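Local coordinates for protein putative 4-amino-4-deoxychorismate lyase (Thermus thermophilus, PDB 2ZGI) that binds pyridoxal-5'-phosphate as a class-IV aminotransferase family member and is probably a lyase acting on 4-amino-4-deoxychorismate, at residues R44-L52 with D121-N129; V111-H119 with P132-A140. All coordinates share one frame; numbering follows the deposited sequence.

Contact 1 (R44-L52 with D121-N129). With PLP (pyridoxal-5'-phosphate), chain P; SO4 (sulfate ion), chain O.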
ATOM      1  N   ARG D  44      12.975  29.743   5.758  1.00 26.08           N
ATOM      2  CA  ARG D  44      12.216  28.483   5.744  1.00 26.14           C
ATOM      3  C   ARG D  44      11.202  28.388   6.885  1.00 25.86           C
ATOM      4  O   ARG D  44      10.051  28.003   6.666  1.00 26.29           O
ATOM      5  CB  ARG D  44      13.148  27.274   5.788  1.00 26.42           C
ATOM      6  CG  ARG D  44      12.362  25.943   5.679  1.00 25.16           C
ATOM      7  CD  ARG D  44      13.273  24.747   5.482  1.00 25.39           C
ATOM      8  NE  ARG D  44      13.961  24.440   6.728  1.00 26.51           N
ATOM      9  CZ  ARG D  44      14.886  23.493   6.869  1.00 27.32           C
ATOM     10  NH1 ARG D  44      15.255  22.732   5.819  1.00 25.96           N
ATOM     11  NH2 ARG D  44      15.458  23.329   8.061  1.00 25.19           N
ATOM     12  N   LEU D  45      11.642  28.730   8.101  1.00 26.37           N
ATOM     13  CA  LEU D  45      10.814  28.631   9.304  1.00 24.67           C
ATOM     14  C   LEU D  45       9.561  29.486   9.166  1.00 25.57           C
ATOM     15  O   LEU D  45       8.452  29.041   9.465  1.00 23.94           O
ATOM     16  CB  LEU D  45      11.628  29.027  10.568  1.00 25.60           C
ATOM     17  CG  LEU D  45      10.966  28.840  11.942  1.00 23.45           C
ATOM     18  CD1 LEU D  45      10.701  27.347  12.228  1.00 21.75           C
ATOM     19  CD2 LEU D  45      11.776  29.476  13.106  1.00 24.13           C
ATOM     20  N   ARG D  46       9.723  30.721   8.683  1.00 25.64           N
ATOM     21  CA  ARG D  46       8.556  31.563   8.392  1.00 26.48           C
ATOM     22  C   ARG D  46       7.646  30.937   7.329  1.00 26.04           C
ATOM     23  O   ARG D  46       6.430  31.021   7.449  1.00 25.90           O
ATOM     24  CB  ARG D  46       8.998  32.961   7.918  1.00 27.00           C
ATOM     25  CG  ARG D  46       7.870  33.906   7.525  1.00 30.33           C
ATOM     26  CD  ARG D  46       8.471  35.282   7.208  1.00 35.93           C
ATOM     27  NE  ARG D  46       7.444  36.310   7.306  1.00 43.95           N
ATOM     28  CZ  ARG D  46       6.608  36.649   6.321  1.00 47.13           C
ATOM     29  NH1 ARG D  46       6.680  36.054   5.122  1.00 46.88           N
ATOM     30  NH2 ARG D  46       5.689  37.594   6.537  1.00 48.22           N
ATOM     31  N   ARG D  47       8.240  30.352   6.287  1.00 26.64           N
ATOM     32  CA  ARG D  47       7.470  29.738   5.191  1.00 27.40           C
ATOM     33  C   ARG D  47       6.655  28.546   5.704  1.00 27.21           C
ATOM     34  O   ARG D  47       5.475  28.408   5.415  1.00 27.02           O
ATOM     35  CB  ARG D  47       8.393  29.260   4.070  1.00 27.92           C
ATOM     36  CG  ARG D  47       8.760  30.337   3.029  1.00 31.83           C
ATOM     37  CD  ARG D  47       9.351  29.730   1.764  1.00 32.89           C
ATOM     38  NE  ARG D  47      10.541  28.914   2.017  1.00 33.49           N
ATOM     39  CZ  ARG D  47      11.785  29.390   1.998  1.00 35.95           C
ATOM     40  NH1 ARG D  47      11.998  30.686   1.747  1.00 37.62           N
ATOM     41  NH2 ARG D  47      12.812  28.581   2.215  1.00 35.55           N
ATOM     42  N   HIS D  48       7.304  27.701   6.494  1.00 27.22           N
ATOM     43  CA  HIS D  48       6.653  26.547   7.082  1.00 26.21           C
ATOM     44  C   HIS D  48       5.527  26.933   8.055  1.00 26.99           C
ATOM     45  O   HIS D  48       4.408  26.396   7.965  1.00 26.86           O
ATOM     46  CB  HIS D  48       7.723  25.646   7.708  1.00 25.90           C
ATOM     47  CG  HIS D  48       8.560  24.948   6.678  1.00 23.69           C
ATOM     48  ND1 HIS D  48       9.481  23.972   6.985  1.00 26.88           N
ATOM     49  CD2 HIS D  48       8.581  25.071   5.329  1.00 24.11           C
ATOM     50  CE1 HIS D  48      10.049  23.535   5.871  1.00 27.57           C
ATOM     51  NE2 HIS D  48       9.527  24.198   4.852  1.00 27.48           N
ATOM     52  N   ALA D  49       5.793  27.904   8.932  1.00 26.44           N
ATOM     53  CA  ALA D  49       4.761  28.443   9.822  1.00 27.39           C
ATOM     54  C   ALA D  49       3.565  28.995   9.052  1.00 27.80           C
ATOM     55  O   ALA D  49       2.419  28.658   9.336  1.00 27.31           O
ATOM     56  CB  ALA D  49       5.368  29.527  10.777  1.00 26.84           C
ATOM     57  N   LEU D  50       3.818  29.835   8.049  1.00 29.42           N
ATOM     58  CA  LEU D  50       2.692  30.416   7.315  1.00 30.15           C
ATOM     59  C   LEU D  50       1.861  29.341   6.570  1.00 30.46           C
ATOM     60  O   LEU D  50       0.624  29.437   6.519  1.00 31.01           O
ATOM     61  CB  LEU D  50       3.123  31.597   6.413  1.00 30.90           C
ATOM     62  CG  LEU D  50       4.136  32.696   6.865  1.00 33.26           C
ATOM     63  CD1 LEU D  50       3.968  34.048   6.137  1.00 36.33           C
ATOM     64  CD2 LEU D  50       4.307  32.939   8.415  1.00 33.70           C
ATOM     65  N   ALA D  51       2.526  28.306   6.046  1.00 30.22           N
ATOM     66  CA  ALA D  51       1.834  27.250   5.289  1.00 30.99           C
ATOM     67  C   ALA D  51       0.856  26.461   6.177  1.00 31.43           C
ATOM     68  O   ALA D  51      -0.157  25.954   5.714  1.00 31.89           O
ATOM     69  CB  ALA D  51       2.855  26.296   4.629  1.00 30.37           C
ATOM     70  N   LEU D  52       1.149  26.416   7.469  1.00 31.34           N
ATOM     71  CA  LEU D  52       0.449  25.555   8.379  1.00 31.52           C
ATOM     72  C   LEU D  52      -0.440  26.365   9.326  1.00 31.78           C
ATOM     73  O   LEU D  52      -0.894  25.860  10.357  1.00 32.01           O
ATOM     74  CB  LEU D  52       1.481  24.698   9.130  1.00 31.88           C
ATOM     75  CG  LEU D  52       2.172  23.706   8.166  1.00 32.15           C
ATOM     76  CD1 LEU D  52       3.090  22.794   8.899  1.00 31.30           C
ATOM     77  CD2 LEU D  52       1.155  22.890   7.384  1.00 33.85           C
ATOM     78  N   ASP D 121       0.724  15.392   3.130  1.00 28.49           N
ATOM     79  CA  ASP D 121       0.529  16.842   3.153  1.00 28.55           C
ATOM     80  C   ASP D 121       1.592  17.623   3.935  1.00 27.86           C
ATOM     81  O   ASP D 121       1.700  18.839   3.770  1.00 28.24           O
ATOM     82  CB  ASP D 121      -0.863  17.196   3.690  1.00 27.24           C
ATOM     83  CG  ASP D 121      -1.987  16.560   2.896  1.00 28.00           C
ATOM     84  OD1 ASP D 121      -2.168  16.837   1.691  1.00 25.87           O
ATOM     85  OD2 ASP D 121      -2.709  15.771   3.516  1.00 29.15           O
ATOM     86  N   LEU D 122       2.343  16.938   4.789  1.00 26.86           N
ATOM     87  CA  LEU D 122       3.314  17.600   5.656  1.00 26.62           C
ATOM     88  C   LEU D 122       4.769  17.294   5.338  1.00 25.70           C
ATOM     89  O   LEU D 122       5.679  17.798   6.023  1.00 25.05           O
ATOM     90  CB  LEU D 122       3.020  17.285   7.125  1.00 26.89           C
ATOM     91  CG  LEU D 122       1.589  17.486   7.661  1.00 29.59           C
ATOM     92  CD1 LEU D 122       1.530  17.092   9.136  1.00 29.88           C
ATOM     93  CD2 LEU D 122       1.035  18.910   7.442  1.00 30.52           C
ATOM     94  N   ALA D 123       5.000  16.454   4.324  1.00 24.06           N
ATOM     95  CA  ALA D 123       6.345  15.985   3.982  1.00 24.24           C
ATOM     96  C   ALA D 123       7.293  17.127   3.638  1.00 23.87           C
ATOM     97  O   ALA D 123       8.512  17.045   3.854  1.00 24.04           O
ATOM     98  CB  ALA D 123       6.269  15.028   2.792  1.00 24.30           C
ATOM     99  N   ARG D 124       6.726  18.201   3.111  1.00 24.19           N
ATOM    100  CA  ARG D 124       7.534  19.302   2.639  1.00 25.52           C
ATOM    101  C   ARG D 124       7.870  20.262   3.779  1.00 26.44           C
ATOM    102  O   ARG D 124       8.732  21.129   3.602  1.00 27.79           O
ATOM    103  CB  ARG D 124       6.827  20.037   1.502  1.00 25.15           C
ATOM    104  CG  ARG D 124       5.373  20.394   1.829  1.00 29.32           C
ATOM    105  CD  ARG D 124       4.622  20.985   0.610  1.00 34.40           C
ATOM    106  NE  ARG D 124       5.336  22.147   0.089  1.00 39.70           N
ATOM    107  CZ  ARG D 124       4.910  22.949  -0.889  1.00 42.75           C
ATOM    108  NH1 ARG D 124       3.749  22.740  -1.500  1.00 43.41           N
ATOM    109  NH2 ARG D 124       5.667  23.970  -1.255  1.00 43.29           N
ATOM    110  N   TYR D 125       7.183  20.102   4.920  1.00 26.34           N
ATOM    111  CA  TYR D 125       7.375  20.970   6.089  1.00 26.08           C
ATOM    112  C   TYR D 125       8.103  20.259   7.225  1.00 25.91           C
ATOM    113  O   TYR D 125       7.991  19.026   7.406  1.00 25.44           O
ATOM    114  CB  TYR D 125       6.024  21.519   6.555  1.00 26.16           C
ATOM    115  CG  TYR D 125       5.230  22.090   5.409  1.00 27.76           C
ATOM    116  CD1 TYR D 125       5.706  23.210   4.697  1.00 29.90           C
ATOM    117  CD2 TYR D 125       4.038  21.503   4.991  1.00 28.59           C
ATOM    118  CE1 TYR D 125       5.004  23.734   3.600  1.00 31.99           C
ATOM    119  CE2 TYR D 125       3.316  22.026   3.906  1.00 29.91           C
ATOM    120  CZ  TYR D 125       3.816  23.144   3.220  1.00 32.68           C
ATOM    121  OH  TYR D 125       3.137  23.664   2.149  1.00 31.53           O
ATOM    122  N   LYS D 126       8.848  21.050   8.000  1.00 25.52           N
ATOM    123  CA  LYS D 126       9.585  20.553   9.155  1.00 25.75           C
ATOM    124  C   LYS D 126       8.701  20.778  10.386  1.00 25.75           C
ATOM    125  O   LYS D 126       8.720  21.870  10.992  1.00 24.80           O
ATOM    126  CB  LYS D 126      10.909  21.300   9.253  1.00 25.45           C
ATOM    127  CG  LYS D 126      12.051  20.465   9.813  1.00 26.68           C
ATOM    128  CD  LYS D 126      13.376  21.111   9.534  1.00 24.97           C
ATOM    129  CE  LYS D 126      14.405  20.657  10.537  1.00 25.76           C
ATOM    130  NZ  LYS D 126      14.751  19.234  10.239  1.00 28.84           N
ATOM    131  N   THR D 127       7.876  19.765  10.706  1.00 24.84           N
ATOM    132  CA  THR D 127       6.831  19.893  11.717  1.00 23.88           C
ATOM    133  C   THR D 127       7.051  18.995  12.929  1.00 23.50           C
ATOM    134  O   THR D 127       7.831  18.045  12.882  1.00 23.24           O
ATOM    135  CB  THR D 127       5.400  19.585  11.146  1.00 25.02           C
ATOM    136  OG1 THR D 127       5.177  18.163  11.064  1.00 22.38           O
ATOM    137  CG2 THR D 127       5.233  20.176   9.758  1.00 24.93           C
ATOM    138  N   GLY D 128       6.330  19.317  14.001  1.00 22.90           N
ATOM    139  CA  GLY D 128       6.229  18.501  15.191  1.00 22.23           C
ATOM    140  C   GLY D 128       5.544  17.159  15.004  1.00 21.87           C
ATOM    141  O   GLY D 128       5.475  16.373  15.946  1.00 20.91           O
ATOM    142  N   ASN D 129       5.033  16.888  13.800  1.00 21.76           N
ATOM    143  CA  ASN D 129       4.488  15.561  13.525  1.00 20.90           C
ATOM    144  C   ASN D 129       5.602  14.679  13.002  1.00 21.53           C
ATOM    145  O   ASN D 129       5.733  14.434  11.785  1.00 21.83           O
ATOM    146  CB  ASN D 129       3.302  15.659  12.570  1.00 21.14           C
ATOM    147  CG  ASN D 129       2.039  16.055  13.281  1.00 21.73           C
ATOM    148  OD1 ASN D 129       2.052  16.827  14.262  1.00 27.23           O
ATOM    149  ND2 ASN D 129       0.949  15.536  12.826  1.00 15.60           N
TER
HETATM  150  N1  PLP P 248      15.013  15.413   6.398  1.00 23.95           N
HETATM  151  C2  PLP P 248      14.195  15.621   7.450  1.00 26.20           C
HETATM  152  C2A PLP P 248      13.006  14.724   7.641  1.00 23.33           C
HETATM  153  C3  PLP P 248      14.466  16.649   8.360  1.00 24.02           C
HETATM  154  O3  PLP P 248      13.611  16.820   9.408  1.00 25.60           O
HETATM  155  C4  PLP P 248      15.573  17.476   8.138  1.00 25.07           C
HETATM  156  C4A PLP P 248      15.920  18.643   9.039  1.00 24.21           C
HETATM  157  C5  PLP P 248      16.380  17.256   7.024  1.00 23.38           C
HETATM  158  C6  PLP P 248      16.060  16.203   6.169  1.00 26.52           C
HETATM  159  C5A PLP P 248      17.616  18.082   6.736  1.00 26.39           C
HETATM  160  O4P PLP P 248      17.367  19.456   6.434  1.00 26.61           O
HETATM  161  P   PLP P 248      18.464  20.611   6.594  1.00 26.49           P
HETATM  162  O1P PLP P 248      19.574  20.318   5.615  1.00 24.81           O
HETATM  163  O2P PLP P 248      19.008  20.597   8.005  1.00 27.97           O
HETATM  164  O3P PLP P 248      17.604  21.792   6.285  1.00 24.24           O
HETATM  165  S   SO4 O 247      10.803  25.113   1.800  1.00 49.51           S
HETATM  166  O1  SO4 O 247       9.783  24.573   0.892  1.00 50.56           O
HETATM  167  O2  SO4 O 247      11.994  25.551   1.088  1.00 48.74           O
HETATM  168  O3  SO4 O 247      10.266  26.256   2.549  1.00 48.94           O
HETATM  169  O4  SO4 O 247      11.204  24.020   2.696  1.00 50.19           O
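The imidazole of His48 receives the edge of the Tyr125 ring on one face. The two planes stand at 83°, a T-shaped pair with centroids 5.3 Å apart. Tyr125 CA lies over that same face, 3.9 Å from the centroid, as a CH-pi contact. Arg44 CG lies over the opposite face, toward its rim. At the ring edge, His48 NE2 gives a hydrogen bond of 2.7 Å to O4 of a sulfate, probably from the crystallisation liquor. Arg47 NE grips O3 of the same ion almost straight on. Beyond the rings, Ala51 CB touches Tyr125 CE1 at 3.5 Å. Leu52 sends CD1 to Thr127 CG2 and CD2 to Leu122 CD2.

The guanidinium of Arg44 has Lys126 CD over one face, with NH2 to CD 3.4 Å. Arg44 CG is anti to the backbone N (chi1 -176°) and the chain bends at chi3, which brings NH1 to within 2.6 Å of O3P of the cofactor phosphate at the guanidinium edge. NH2 adds a weak bond to O3P and also bonds Thr26 OG1. Lys126 NZ is joined covalently to PLP C4A. This lysine and the arginine at the phosphate form the PLP site of this class-IV aminotransferase family member, a fold-type IV family.

Contact 2 (V111-H119 with P132-A140)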
ATOM      1  N   VAL D 111      22.977   3.049   5.441  1.00 30.68           N
ATOM      2  CA  VAL D 111      21.555   3.378   5.565  1.00 30.43           C
ATOM      3  C   VAL D 111      20.692   2.125   5.574  1.00 30.68           C
ATOM      4  O   VAL D 111      21.108   1.055   5.122  1.00 31.23           O
ATOM      5  CB  VAL D 111      20.998   4.350   4.477  1.00 30.85           C
ATOM      6  CG1 VAL D 111      21.801   5.627   4.437  1.00 31.65           C
ATOM      7  CG2 VAL D 111      20.913   3.682   3.068  1.00 30.51           C
ATOM      8  N   ARG D 112      19.484   2.277   6.078  1.00 29.66           N
ATOM      9  CA  ARG D 112      18.482   1.264   6.003  1.00 29.63           C
ATOM     10  C   ARG D 112      17.254   1.891   5.326  1.00 29.91           C
ATOM     11  O   ARG D 112      16.736   2.939   5.764  1.00 28.83           O
ATOM     12  CB  ARG D 112      18.137   0.817   7.419  1.00 29.50           C
ATOM     13  CG  ARG D 112      16.813   0.136   7.554  1.00 29.58           C
ATOM     14  CD  ARG D 112      16.934  -1.359   7.267  1.00 33.27           C
ATOM     15  NE  ARG D 112      15.766  -2.096   7.752  1.00 36.07           N
ATOM     16  CZ  ARG D 112      15.638  -3.422   7.676  1.00 38.38           C
ATOM     17  NH1 ARG D 112      16.624  -4.162   7.180  1.00 37.16           N
ATOM     18  NH2 ARG D 112      14.534  -4.004   8.111  1.00 38.97           N
ATOM     19  N   LEU D 113      16.792   1.261   4.253  1.00 29.43           N
ATOM     20  CA  LEU D 113      15.507   1.649   3.676  1.00 29.00           C
ATOM     21  C   LEU D 113      14.385   1.074   4.534  1.00 28.40           C
ATOM     22  O   LEU D 113      14.347  -0.141   4.783  1.00 28.34           O
ATOM     23  CB  LEU D 113      15.395   1.143   2.227  1.00 30.00           C
ATOM     24  CG  LEU D 113      14.032   1.269   1.552  1.00 29.94           C
ATOM     25  CD1 LEU D 113      13.650   2.731   1.443  1.00 32.89           C
ATOM     26  CD2 LEU D 113      14.049   0.585   0.169  1.00 32.69           C
ATOM     27  N   THR D 114      13.477   1.923   5.015  1.00 26.34           N
ATOM     28  CA  THR D 114      12.388   1.413   5.847  1.00 25.21           C
ATOM     29  C   THR D 114      11.086   1.397   5.055  1.00 24.37           C
ATOM     30  O   THR D 114      11.040   1.895   3.943  1.00 23.75           O
ATOM     31  CB  THR D 114      12.223   2.234   7.153  1.00 26.42           C
ATOM     32  OG1 THR D 114      11.475   3.446   6.886  1.00 24.00           O
ATOM     33  CG2 THR D 114      13.592   2.577   7.777  1.00 25.33           C
ATOM     34  N   GLY D 115      10.041   0.841   5.639  1.00 24.19           N
ATOM     35  CA  GLY D 115       8.688   0.914   5.065  1.00 25.12           C
ATOM     36  C   GLY D 115       7.863   2.098   5.568  1.00 24.80           C
ATOM     37  O   GLY D 115       6.703   2.271   5.164  1.00 24.90           O
ATOM     38  N   TYR D 116       8.437   2.925   6.452  1.00 25.15           N
ATOM     39  CA  TYR D 116       7.730   4.110   6.934  1.00 25.10           C
ATOM     40  C   TYR D 116       7.554   5.149   5.843  1.00 25.53           C
ATOM     41  O   TYR D 116       8.457   5.379   5.035  1.00 25.87           O
ATOM     42  CB  TYR D 116       8.428   4.731   8.156  1.00 24.90           C
ATOM     43  CG  TYR D 116       8.345   3.809   9.343  1.00 23.58           C
ATOM     44  CD1 TYR D 116       7.132   3.620  10.006  1.00 26.01           C
ATOM     45  CD2 TYR D 116       9.460   3.075   9.760  1.00 26.41           C
ATOM     46  CE1 TYR D 116       7.031   2.751  11.099  1.00 27.03           C
ATOM     47  CE2 TYR D 116       9.378   2.200  10.861  1.00 26.12           C
ATOM     48  CZ  TYR D 116       8.153   2.035  11.505  1.00 26.95           C
ATOM     49  OH  TYR D 116       8.050   1.174  12.573  1.00 28.79           O
ATOM     50  N   ARG D 117       6.389   5.781   5.847  1.00 25.57           N
ATOM     51  CA  ARG D 117       6.061   6.840   4.884  1.00 26.70           C
ATOM     52  C   ARG D 117       6.076   8.225   5.553  1.00 27.07           C
ATOM     53  O   ARG D 117       5.762   8.344   6.752  1.00 27.37           O
ATOM     54  CB  ARG D 117       4.651   6.613   4.295  1.00 25.77           C
ATOM     55  CG  ARG D 117       4.599   5.676   3.068  1.00 25.65           C
ATOM     56  CD  ARG D 117       5.019   4.261   3.371  1.00 25.65           C
ATOM     57  NE  ARG D 117       4.152   3.624   4.360  1.00 23.63           N
ATOM     58  CZ  ARG D 117       3.017   2.980   4.086  1.00 26.01           C
ATOM     59  NH1 ARG D 117       2.564   2.917   2.849  1.00 27.18           N
ATOM     60  NH2 ARG D 117       2.294   2.451   5.069  1.00 27.17           N
ATOM     61  N   VAL D 118       6.450   9.245   4.774  1.00 27.33           N
ATOM     62  CA  VAL D 118       6.131  10.649   5.098  1.00 27.37           C
ATOM     63  C   VAL D 118       4.606  10.893   5.004  1.00 28.26           C
ATOM     64  O   VAL D 118       3.843  10.073   4.413  1.00 27.80           O
ATOM     65  CB  VAL D 118       6.923  11.632   4.206  1.00 27.53           C
ATOM     66  CG1 VAL D 118       8.414  11.374   4.357  1.00 27.92           C
ATOM     67  CG2 VAL D 118       6.514  11.493   2.711  1.00 25.28           C
ATOM     68  N   HIS D 119       4.145  11.963   5.647  1.00 27.34           N
ATOM     69  CA  HIS D 119       2.784  12.379   5.451  1.00 28.59           C
ATOM     70  C   HIS D 119       2.595  13.110   4.120  1.00 28.94           C
ATOM     71  O   HIS D 119       3.401  13.980   3.749  1.00 30.47           O
ATOM     72  CB  HIS D 119       2.246  13.223   6.593  1.00 27.89           C
ATOM     73  CG  HIS D 119       0.771  13.439   6.485  1.00 28.31           C
ATOM     74  ND1 HIS D 119       0.218  14.338   5.598  1.00 27.11           N
ATOM     75  CD2 HIS D 119      -0.264  12.808   7.082  1.00 25.69           C
ATOM     76  CE1 HIS D 119      -1.095  14.291   5.691  1.00 27.54           C
ATOM     77  NE2 HIS D 119      -1.412  13.372   6.585  1.00 30.09           N
ATOM     78  N   PRO D 132       6.838   9.366  12.344  1.00 24.25           N
ATOM     79  CA  PRO D 132       7.363   8.462  11.306  1.00 23.98           C
ATOM     80  C   PRO D 132       8.895   8.513  11.173  1.00 23.45           C
ATOM     81  O   PRO D 132       9.528   7.473  10.983  1.00 23.52           O
ATOM     82  CB  PRO D 132       6.698   8.972  10.017  1.00 25.20           C
ATOM     83  CG  PRO D 132       5.394   9.630  10.512  1.00 24.94           C
ATOM     84  CD  PRO D 132       5.800  10.271  11.822  1.00 23.80           C
ATOM     85  N   TYR D 133       9.478   9.712  11.278  1.00 23.25           N
ATOM     86  CA  TYR D 133      10.918   9.907  11.212  1.00 21.96           C
ATOM     87  C   TYR D 133      11.583   9.276  12.427  1.00 21.87           C
ATOM     88  O   TYR D 133      12.601   8.608  12.307  1.00 21.13           O
ATOM     89  CB  TYR D 133      11.267  11.400  11.105  1.00 22.76           C
ATOM     90  CG  TYR D 133      10.538  12.057   9.951  1.00 23.48           C
ATOM     91  CD1 TYR D 133      11.047  11.999   8.643  1.00 22.25           C
ATOM     92  CD2 TYR D 133       9.319  12.696  10.159  1.00 24.13           C
ATOM     93  CE1 TYR D 133      10.327  12.586   7.571  1.00 25.41           C
ATOM     94  CE2 TYR D 133       8.616  13.258   9.119  1.00 25.59           C
ATOM     95  CZ  TYR D 133       9.127  13.225   7.834  1.00 24.61           C
ATOM     96  OH  TYR D 133       8.386  13.821   6.835  1.00 24.26           O
ATOM     97  N   ARG D 134      10.990   9.446  13.593  1.00 21.57           N
ATOM     98  CA  ARG D 134      11.557   8.756  14.786  1.00 23.18           C
ATOM     99  C   ARG D 134      11.599   7.248  14.563  1.00 23.47           C
ATOM    100  O   ARG D 134      12.644   6.610  14.743  1.00 23.53           O
ATOM    101  CB  ARG D 134      10.746   9.063  16.038  1.00 23.21           C
ATOM    102  CG  ARG D 134      10.748  10.547  16.468  1.00 23.40           C
ATOM    103  CD  ARG D 134      10.003  10.719  17.781  1.00 24.42           C
ATOM    104  NE  ARG D 134      10.549   9.877  18.846  1.00 28.56           N
ATOM    105  CZ  ARG D 134      11.573  10.195  19.635  1.00 27.90           C
ATOM    106  NH1 ARG D 134      12.191  11.374  19.537  1.00 27.60           N
ATOM    107  NH2 ARG D 134      11.974   9.321  20.557  1.00 30.76           N
ATOM    108  N   LEU D 135      10.460   6.689  14.157  1.00 23.60           N
ATOM    109  CA  LEU D 135      10.327   5.243  13.939  1.00 23.60           C
ATOM    110  C   LEU D 135      11.289   4.727  12.853  1.00 24.19           C
ATOM    111  O   LEU D 135      11.878   3.625  12.996  1.00 24.60           O
ATOM    112  CB  LEU D 135       8.873   4.879  13.626  1.00 24.06           C
ATOM    113  CG  LEU D 135       7.893   5.134  14.759  1.00 25.07           C
ATOM    114  CD1 LEU D 135       6.463   5.127  14.230  1.00 25.77           C
ATOM    115  CD2 LEU D 135       8.089   4.159  16.001  1.00 25.65           C
ATOM    116  N   ALA D 136      11.478   5.526  11.792  1.00 24.03           N
ATOM    117  CA  ALA D 136      12.431   5.201  10.753  1.00 24.32           C
ATOM    118  C   ALA D 136      13.880   5.147  11.292  1.00 25.51           C
ATOM    119  O   ALA D 136      14.648   4.210  10.953  1.00 25.69           O
ATOM    120  CB  ALA D 136      12.308   6.173   9.551  1.00 25.02           C
ATOM    121  N   LEU D 137      14.266   6.122  12.125  1.00 25.45           N
ATOM    122  CA  LEU D 137      15.619   6.110  12.692  1.00 24.92           C
ATOM    123  C   LEU D 137      15.776   4.953  13.695  1.00 25.19           C
ATOM    124  O   LEU D 137      16.827   4.308  13.736  1.00 24.31           O
ATOM    125  CB  LEU D 137      15.957   7.448  13.369  1.00 26.14           C
ATOM    126  CG  LEU D 137      17.341   7.540  14.056  1.00 24.09           C
ATOM    127  CD1 LEU D 137      18.500   7.351  13.053  1.00 27.12           C
ATOM    128  CD2 LEU D 137      17.502   8.855  14.820  1.00 26.90           C
ATOM    129  N   GLU D 138      14.742   4.699  14.491  1.00 26.12           N
ATOM    130  CA  GLU D 138      14.781   3.575  15.453  1.00 27.73           C
ATOM    131  C   GLU D 138      15.012   2.234  14.741  1.00 27.40           C
ATOM    132  O   GLU D 138      15.863   1.449  15.150  1.00 26.70           O
ATOM    133  CB  GLU D 138      13.552   3.540  16.364  1.00 27.75           C
ATOM    134  CG  GLU D 138      13.557   4.641  17.447  1.00 32.92           C
ATOM    135  CD  GLU D 138      12.194   4.904  18.121  1.00 38.93           C
ATOM    136  OE1 GLU D 138      11.267   4.062  17.990  1.00 44.08           O
ATOM    137  OE2 GLU D 138      12.063   5.961  18.795  1.00 40.20           O
ATOM    138  N   GLU D 139      14.292   2.007  13.648  1.00 27.02           N
ATOM    139  CA  GLU D 139      14.533   0.837  12.820  1.00 27.19           C
ATOM    140  C   GLU D 139      15.955   0.767  12.256  1.00 27.54           C
ATOM    141  O   GLU D 139      16.620  -0.295  12.330  1.00 27.01           O
ATOM    142  CB  GLU D 139      13.475   0.720  11.709  1.00 27.64           C
ATOM    143  CG  GLU D 139      13.576  -0.615  10.937  1.00 27.76           C
ATOM    144  CD  GLU D 139      12.670  -0.660   9.727  1.00 26.72           C
ATOM    145  OE1 GLU D 139      11.481  -0.351   9.898  1.00 26.99           O
ATOM    146  OE2 GLU D 139      13.158  -0.989   8.613  1.00 28.98           O
ATOM    147  N   ALA D 140      16.453   1.880  11.719  1.00 26.80           N
ATOM    148  CA  ALA D 140      17.790   1.903  11.171  1.00 27.42           C
ATOM    149  C   ALA D 140      18.849   1.505  12.209  1.00 28.59           C
ATOM    150  O   ALA D 140      19.752   0.680  11.945  1.00 27.78           O
ATOM    151  CB  ALA D 140      18.106   3.278  10.577  1.00 27.28           C
TER
HETATM  152  O   HOH W   1       9.805  -0.531   8.004  1.00 28.83           O
HETATM  153  O   HOH W   2       5.821  13.514   7.015  1.00 26.47           O
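Tyr116 lies against helix 132-140 with Leu135 CB over one ring face, 3.8 Å from the centroid and 19° off the normal. The two side chains cross at about a right angle. Tyr116 CD2 comes to 3.8 Å from Ala136 N, and CE2 comes within 3.4 Å of Glu139 OE1. Tyr116 CG is anti to its carbonyl carbon, which lays the ring against the helix. Around it the fit is close. Ala136 CB faces Thr114, and Pro132 CB packs on the carbonyl oxygen of Arg117. Further along, Val118 CG1 meets Tyr133 OH. A water also links this hydroxyl to His119 N. Thr114 OG1 accepts from Tyr116 N in an ST turn, where the strand turns its corner, and is also hydrogen-bonded to Leu149 O.

These segments are the first strand and the helix of a beta-alpha-beta unit completed by strand 147-151, which runs parallel to strand 111-117. The axes of strand 111-114 and the helix approach to 8.5 Å. Ala136 and Tyr133 also touch Leu150 of strand 147-151, and Tyr133 belongs to the PLP pocket.

Towards Arg112 the contact becomes polar and more open. Arg112 CB still rests on Ala140, but the charged ends of two partly exposed residues, Arg112 and Glu139, meet here. Arg112 NE gives Glu139 OE2 a hydrogen bond of 3.0 Å at 160°, within a salt bridge. Glu139 OE2 lies close to the guanidinium plane of Arg112 and accepts through its anti lone pair. NH2 adds a weak bond to the same oxygen. The guanidinium and carboxylate planes are 80° apart, and the Glu139 side chain runs past that of Thr114 in the opposite direction. Glu139 OE1 accepts from a water that in turn accepts a hydrogen bond from Gly115 N; Gly115 itself is exposed.

Overall arrangement
Contact 1 is mostly buried, while contact 2 is partly buried with a salt bridge at its more open end. They share no segment, but their segments alternate along the chain: the loop 121-129 of contact 1 leads from strand 111-117 into helix 131-142 of contact 2. They touch where Ala123 CB meets Val118 CG2 at 3.5 Å. Both also reach the PLP pocket, contact 1 through covalent and phosphate bonds, contact 2 through one tyrosine. Contact 1 relies on rings and apolar side chains, with no clear hydrogen bond between its two segments, while Arg44, Arg47 and His48 bond the PLP phosphate or a sulfate. Both adjoin the second subunit, where Arg117 pairs with Asp121 of that subunit.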